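Local structure of reticulocyte-binding protein 2a (Plasmodium vivax, 4Z8N) at residues D196-V199 against T200-A203; Y288-L291 against I292-V295. The protein probably binds a receptor on red blood cells through the helical erythrocyte-binding domain modelled here, a step of parasite invasion. One frame throughout, in Å; residues are numbered along the deposited sequence.

Interaction 1: D196-V199 against T200-A203; sequences DNNV and TISA
N198 and I201, the N-cap and a first-turn residue of helix 199-237, approach to 5.4 Å between their CA atoms where the chain passes from an extended loop into the helix. D196 and N197 run polyproline-like and N198 is fully extended, with its psi at 175°; from V199 onward the chain coils, and A203 N gives a backbone bond to V199 O at 2.8 Å. The N198 side chain, with chi1 53°, has CG between the backbone N and carbonyl carbon, folding the amide back over the first turn, where OD1 accepts from I201 N at 3.0 Å. The bond is fairly straight (158°), but I201 N stands above the plane of the side-chain amide. On the other branch, ND2 makes a weak bond to D196 O, tying the cap back to the loop, and lies 3.6 Å from I201 CD1, whose side chain runs at about a right angle to that of N198. N198 O is gripped twice by one residue: S202 N arrives in the carbonyl plane at 3.0 Å, the first i to i+4 bond of the helix, while S202 OG donates from above that plane, also at 3.0 Å. The N-cap carbonyl is thereby held from two directions, by the backbone and by the side chain of the same serine. Around this helix start, T200 OG1 bonds to E88, and V199 and A203 rest on P87 of helix 87-90. S202 and A203 meet Y97 of helix 94-115, whereas I201 fits against M188 and V191 of helix 168-194.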
ATOM      1  N   ASP A 196     -10.239 -20.528  31.468  1.00 62.75           N
ATOM      2  CA  ASP A 196     -11.403 -19.657  31.370  1.00 68.21           C
ATOM      3  C   ASP A 196     -11.025 -18.352  30.672  1.00 60.63           C
ATOM      4  O   ASP A 196      -9.952 -17.796  30.913  1.00 53.52           O
ATOM      5  CB  ASP A 196     -11.987 -19.380  32.755  1.00 82.07           C
ATOM      6  CG  ASP A 196     -12.546 -20.630  33.410  1.00 94.63           C
ATOM      7  OD1 ASP A 196     -13.453 -21.255  32.821  1.00101.79           O
ATOM      8  OD2 ASP A 196     -12.075 -20.992  34.509  1.00 98.76           O
ATOM      9  N   ASN A 197     -11.906 -17.879  29.795  1.00 58.59           N
ATOM     10  CA  ASN A 197     -11.633 -16.704  28.976  1.00 55.28           C
ATOM     11  C   ASN A 197     -11.402 -15.444  29.807  1.00 54.29           C
ATOM     12  O   ASN A 197     -12.052 -15.235  30.826  1.00 57.51           O
ATOM     13  CB  ASN A 197     -12.782 -16.474  27.994  1.00 54.93           C
ATOM     14  CG  ASN A 197     -12.436 -15.467  26.913  1.00 57.30           C
ATOM     15  OD1 ASN A 197     -11.266 -15.143  26.700  1.00 50.63           O
ATOM     16  ND2 ASN A 197     -13.455 -14.966  26.225  1.00 60.99           N
ATOM     17  N   ASN A 198     -10.460 -14.616  29.367  1.00 51.71           N
ATOM     18  CA  ASN A 198     -10.183 -13.338  30.016  1.00 52.33           C
ATOM     19  C   ASN A 198      -9.708 -12.317  28.988  1.00 46.60           C
ATOM     20  O   ASN A 198      -9.521 -12.653  27.819  1.00 44.07           O
ATOM     21  CB  ASN A 198      -9.145 -13.505  31.130  1.00 48.79           C
ATOM     22  CG  ASN A 198      -7.879 -14.195  30.656  1.00 46.67           C
ATOM     23  OD1 ASN A 198      -7.053 -13.600  29.963  1.00 44.99           O
ATOM     24  ND2 ASN A 198      -7.715 -15.457  31.038  1.00 46.71           N
ATOM     25  N   VAL A 199      -9.508 -11.074  29.420  1.00 47.85           N
ATOM     26  CA  VAL A 199      -9.149 -10.001  28.493  1.00 46.85           C
ATOM     27  C   VAL A 199      -7.753 -10.184  27.893  1.00 43.57           C
ATOM     28  O   VAL A 199      -7.501  -9.761  26.765  1.00 41.98           O
ATOM     29  CB  VAL A 199      -9.233  -8.612  29.170  1.00 51.12           C
ATOM     30  CG1 VAL A 199     -10.683  -8.258  29.470  1.00 55.08           C
ATOM     31  CG2 VAL A 199      -8.389  -8.570  30.437  1.00 51.17           C
ATOM     32  N   THR A 200      -6.852 -10.818  28.640  1.00 42.95           N
ATOM     33  CA  THR A 200      -5.511 -11.098  28.129  1.00 42.59           C
ATOM     34  C   THR A 200      -5.581 -12.078  26.960  1.00 37.55           C
ATOM     35  O   THR A 200      -4.930 -11.883  25.935  1.00 36.02           O
ATOM     36  CB  THR A 200      -4.589 -11.664  29.225  1.00 40.82           C
ATOM     37  OG1 THR A 200      -4.420 -10.687  30.259  1.00 45.61           O
ATOM     38  CG2 THR A 200      -3.222 -12.024  28.646  1.00 38.50           C
ATOM     39  N   ILE A 201      -6.384 -13.125  27.119  1.00 39.11           N
ATOM     40  CA  ILE A 201      -6.609 -14.086  26.045  1.00 41.63           C
ATOM     41  C   ILE A 201      -7.259 -13.402  24.845  1.00 42.39           C
ATOM     42  O   ILE A 201      -6.851 -13.610  23.702  1.00 41.38           O
ATOM     43  CB  ILE A 201      -7.493 -15.263  26.516  1.00 38.40           C
ATOM     44  CG1 ILE A 201      -6.715 -16.148  27.493  1.00 42.31           C
ATOM     45  CG2 ILE A 201      -7.987 -16.084  25.329  1.00 36.03           C
ATOM     46  CD1 ILE A 201      -7.511 -17.327  28.027  1.00 44.00           C
ATOM     47  N   SER A 202      -8.264 -12.576  25.118  1.00 44.08           N
ATOM     48  CA  SER A 202      -8.967 -11.852  24.067  1.00 45.67           C
ATOM     49  C   SER A 202      -8.025 -10.914  23.317  1.00 44.86           C
ATOM     50  O   SER A 202      -8.114 -10.783  22.097  1.00 39.92           O
ATOM     51  CB  SER A 202     -10.140 -11.067  24.654  1.00 45.18           C
ATOM     52  OG  SER A 202     -11.059 -11.931  25.297  1.00 49.98           O
ATOM     53  N   ALA A 203      -7.115 -10.276  24.047  1.00 42.35           N
ATOM     54  CA  ALA A 203      -6.159  -9.346  23.446  1.00 45.24           C
ATOM     55  C   ALA A 203      -5.159 -10.048  22.520  1.00 33.65           C
ATOM     56  O   ALA A 203      -4.807  -9.529  21.463  1.00 35.52           O
ATOM     57  CB  ALA A 203      -5.418  -8.577  24.540  1.00 38.15           C
TER

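Interaction 2: Y288-L291 against I292-V295; sequences YNKL and ITYV
K290 O is gripped by both polar groups of T293: the hydroxyl OG1 donates in the carbonyl plane at 2.5 Å, unusually short, so the exact distance is doubtful, and the backbone N adds a weak bond. With chi1 at 67°, OG1 tucks in over the threonine's own backbone and faces back toward the preceding turn. Y294 CD2 also comes within 3.5 Å of K290 O. The K290 chain, bent at chi2, crosses the tyrosine obliquely and brings CE to 4.0 Å from ring atom CE2. L291 CA lies at the ring's edge, near its plane, while L291 CD1 meets CD2 of the ring at 4.2 Å. One turn on, V295 CG2 is 4.2 Å from L291 CG, beside the nearly straight bond from V295 N to L291 O (168°). I292 N likewise gives to Y288 O at 3.1 Å, with a weaker share to N289 O. L291 is the buried residue here, reaching I204 of helix 199-237 and M188 and V191 of helix 168-194. The backbone i to i+4 bonds identify an alpha-helix, and buried L291 among mostly exposed neighbours makes it amphipathic, as expected of a surface helix in a helical bundle.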
ATOM      1  N   TYR A 288       1.743 -12.794  25.736  1.00 35.09           N
ATOM      2  CA  TYR A 288       2.009 -14.211  25.976  1.00 39.99           C
ATOM      3  C   TYR A 288       2.558 -14.439  27.384  1.00 44.92           C
ATOM      4  O   TYR A 288       2.124 -15.353  28.085  1.00 37.20           O
ATOM      5  CB  TYR A 288       2.998 -14.763  24.948  1.00 39.70           C
ATOM      6  CG  TYR A 288       2.410 -15.069  23.585  1.00 43.16           C
ATOM      7  CD1 TYR A 288       1.110 -15.539  23.448  1.00 44.20           C
ATOM      8  CD2 TYR A 288       3.168 -14.898  22.436  1.00 45.04           C
ATOM      9  CE1 TYR A 288       0.581 -15.824  22.199  1.00 43.87           C
ATOM     10  CE2 TYR A 288       2.650 -15.180  21.185  1.00 45.35           C
ATOM     11  CZ  TYR A 288       1.358 -15.641  21.071  1.00 46.63           C
ATOM     12  OH  TYR A 288       0.849 -15.917  19.821  1.00 44.59           O
ATOM     13  N   ASN A 289       3.515 -13.608  27.789  1.00 40.33           N
ATOM     14  CA  ASN A 289       4.121 -13.725  29.114  1.00 44.98           C
ATOM     15  C   ASN A 289       3.136 -13.427  30.239  1.00 43.70           C
ATOM     16  O   ASN A 289       3.206 -14.029  31.310  1.00 45.69           O
ATOM     17  CB  ASN A 289       5.334 -12.800  29.228  1.00 47.12           C
ATOM     18  CG  ASN A 289       6.598 -13.432  28.683  1.00 53.37           C
ATOM     19  OD1 ASN A 289       7.207 -14.286  29.330  1.00 62.62           O
ATOM     20  ND2 ASN A 289       7.000 -13.019  27.490  1.00 50.45           N
ATOM     21  N   LYS A 290       2.227 -12.492  29.992  1.00 42.58           N
ATOM     22  CA  LYS A 290       1.191 -12.164  30.963  1.00 42.40           C
ATOM     23  C   LYS A 290       0.274 -13.366  31.170  1.00 41.47           C
ATOM     24  O   LYS A 290      -0.100 -13.687  32.298  1.00 47.62           O
ATOM     25  CB  LYS A 290       0.390 -10.943  30.500  1.00 42.67           C
ATOM     26  CG  LYS A 290      -0.824 -10.613  31.355  1.00 46.86           C
ATOM     27  CD  LYS A 290      -0.430 -10.004  32.689  1.00 51.31           C
ATOM     28  CE  LYS A 290      -1.660  -9.556  33.461  1.00 54.06           C
ATOM     29  NZ  LYS A 290      -1.306  -8.916  34.754  1.00 57.36           N
ATOM     30  N   LEU A 291      -0.070 -14.035  30.073  1.00 41.56           N
ATOM     31  CA  LEU A 291      -0.955 -15.196  30.123  1.00 45.52           C
ATOM     32  C   LEU A 291      -0.311 -16.362  30.868  1.00 50.49           C
ATOM     33  O   LEU A 291      -1.003 -17.147  31.519  1.00 52.30           O
ATOM     34  CB  LEU A 291      -1.349 -15.630  28.707  1.00 41.95           C
ATOM     35  CG  LEU A 291      -2.352 -16.785  28.623  1.00 44.02           C
ATOM     36  CD1 LEU A 291      -3.577 -16.490  29.480  1.00 48.65           C
ATOM     37  CD2 LEU A 291      -2.759 -17.054  27.185  1.00 41.95           C
ATOM     38  N   ILE A 292       1.012 -16.469  30.768  1.00 48.19           N
ATOM     39  CA  ILE A 292       1.753 -17.521  31.459  1.00 53.21           C
ATOM     40  C   ILE A 292       1.521 -17.460  32.969  1.00 56.39           C
ATOM     41  O   ILE A 292       1.370 -18.493  33.623  1.00 57.91           O
ATOM     42  CB  ILE A 292       3.267 -17.431  31.161  1.00 52.56           C
ATOM     43  CG1 ILE A 292       3.543 -17.778  29.698  1.00 53.31           C
ATOM     44  CG2 ILE A 292       4.055 -18.367  32.062  1.00 57.07           C
ATOM     45  CD1 ILE A 292       5.004 -17.699  29.313  1.00 53.16           C
ATOM     46  N   THR A 293       1.464 -16.246  33.514  1.00 58.33           N
ATOM     47  CA  THR A 293       1.238 -16.058  34.946  1.00 57.47           C
ATOM     48  C   THR A 293      -0.131 -16.583  35.367  1.00 59.84           C
ATOM     49  O   THR A 293      -0.286 -17.121  36.464  1.00 63.18           O
ATOM     50  CB  THR A 293       1.354 -14.574  35.355  1.00 57.65           C
ATOM     51  OG1 THR A 293       0.273 -13.828  34.782  1.00 55.72           O
ATOM     52  CG2 THR A 293       2.680 -13.992  34.886  1.00 53.88           C
ATOM     53  N   TYR A 294      -1.122 -16.421  34.494  1.00 63.00           N
ATOM     54  CA  TYR A 294      -2.457 -16.962  34.741  1.00 68.50           C
ATOM     55  C   TYR A 294      -2.426 -18.487  34.802  1.00 71.30           C
ATOM     56  O   TYR A 294      -2.876 -19.089  35.776  1.00 77.70           O
ATOM     57  CB  TYR A 294      -3.441 -16.514  33.655  1.00 72.46           C
ATOM     58  CG  TYR A 294      -3.924 -15.085  33.775  1.00 78.39           C
ATOM     59  CD1 TYR A 294      -4.851 -14.723  34.745  1.00 84.12           C
ATOM     60  CD2 TYR A 294      -3.473 -14.102  32.901  1.00 77.37           C
ATOM     61  CE1 TYR A 294      -5.302 -13.420  34.853  1.00 86.12           C
ATOM     62  CE2 TYR A 294      -3.918 -12.796  33.001  1.00 79.43           C
ATOM     63  CZ  TYR A 294      -4.832 -12.461  33.979  1.00 84.01           C
ATOM     64  OH  TYR A 294      -5.278 -11.162  34.080  1.00 85.59           O
ATOM     65  N   VAL A 295      -1.890 -19.097  33.748  1.00 68.18           N
ATOM     66  CA  VAL A 295      -1.867 -20.550  33.611  1.00 70.80           C
ATOM     67  C   VAL A 295      -1.046 -21.224  34.707  1.00 73.89           C
ATOM     68  O   VAL A 295      -1.413 -22.289  35.203  1.00 74.85           O
ATOM     69  CB  VAL A 295      -1.299 -20.970  32.236  1.00 65.75           C
ATOM     70  CG1 VAL A 295      -1.450 -22.471  32.027  1.00 68.87           C
ATOM     71  CG2 VAL A 295      -1.989 -20.204  31.119  1.00 62.57           C
TER

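Following the chain from the N terminus, helix 168-194 ends in the short loop that interaction 1 joins to the start of helix 199-237. That helix runs away from this end of the domain, and helix 246-297 returns to it, carrying interaction 2 in its last turns. The two contacts are in series, neither nested nor crossing; each is local and closes no long loop. Their centres nevertheless lie 10 Å apart and they touch: T200 OG1 is 3.5 Å from Y294 CE2, and I201 CG1 packs 3.7 Å from L291 CD1. Thus the N-terminal turn of helix 199-237 meets the C-terminal part of helix 246-297, with helix 168-194 beside both.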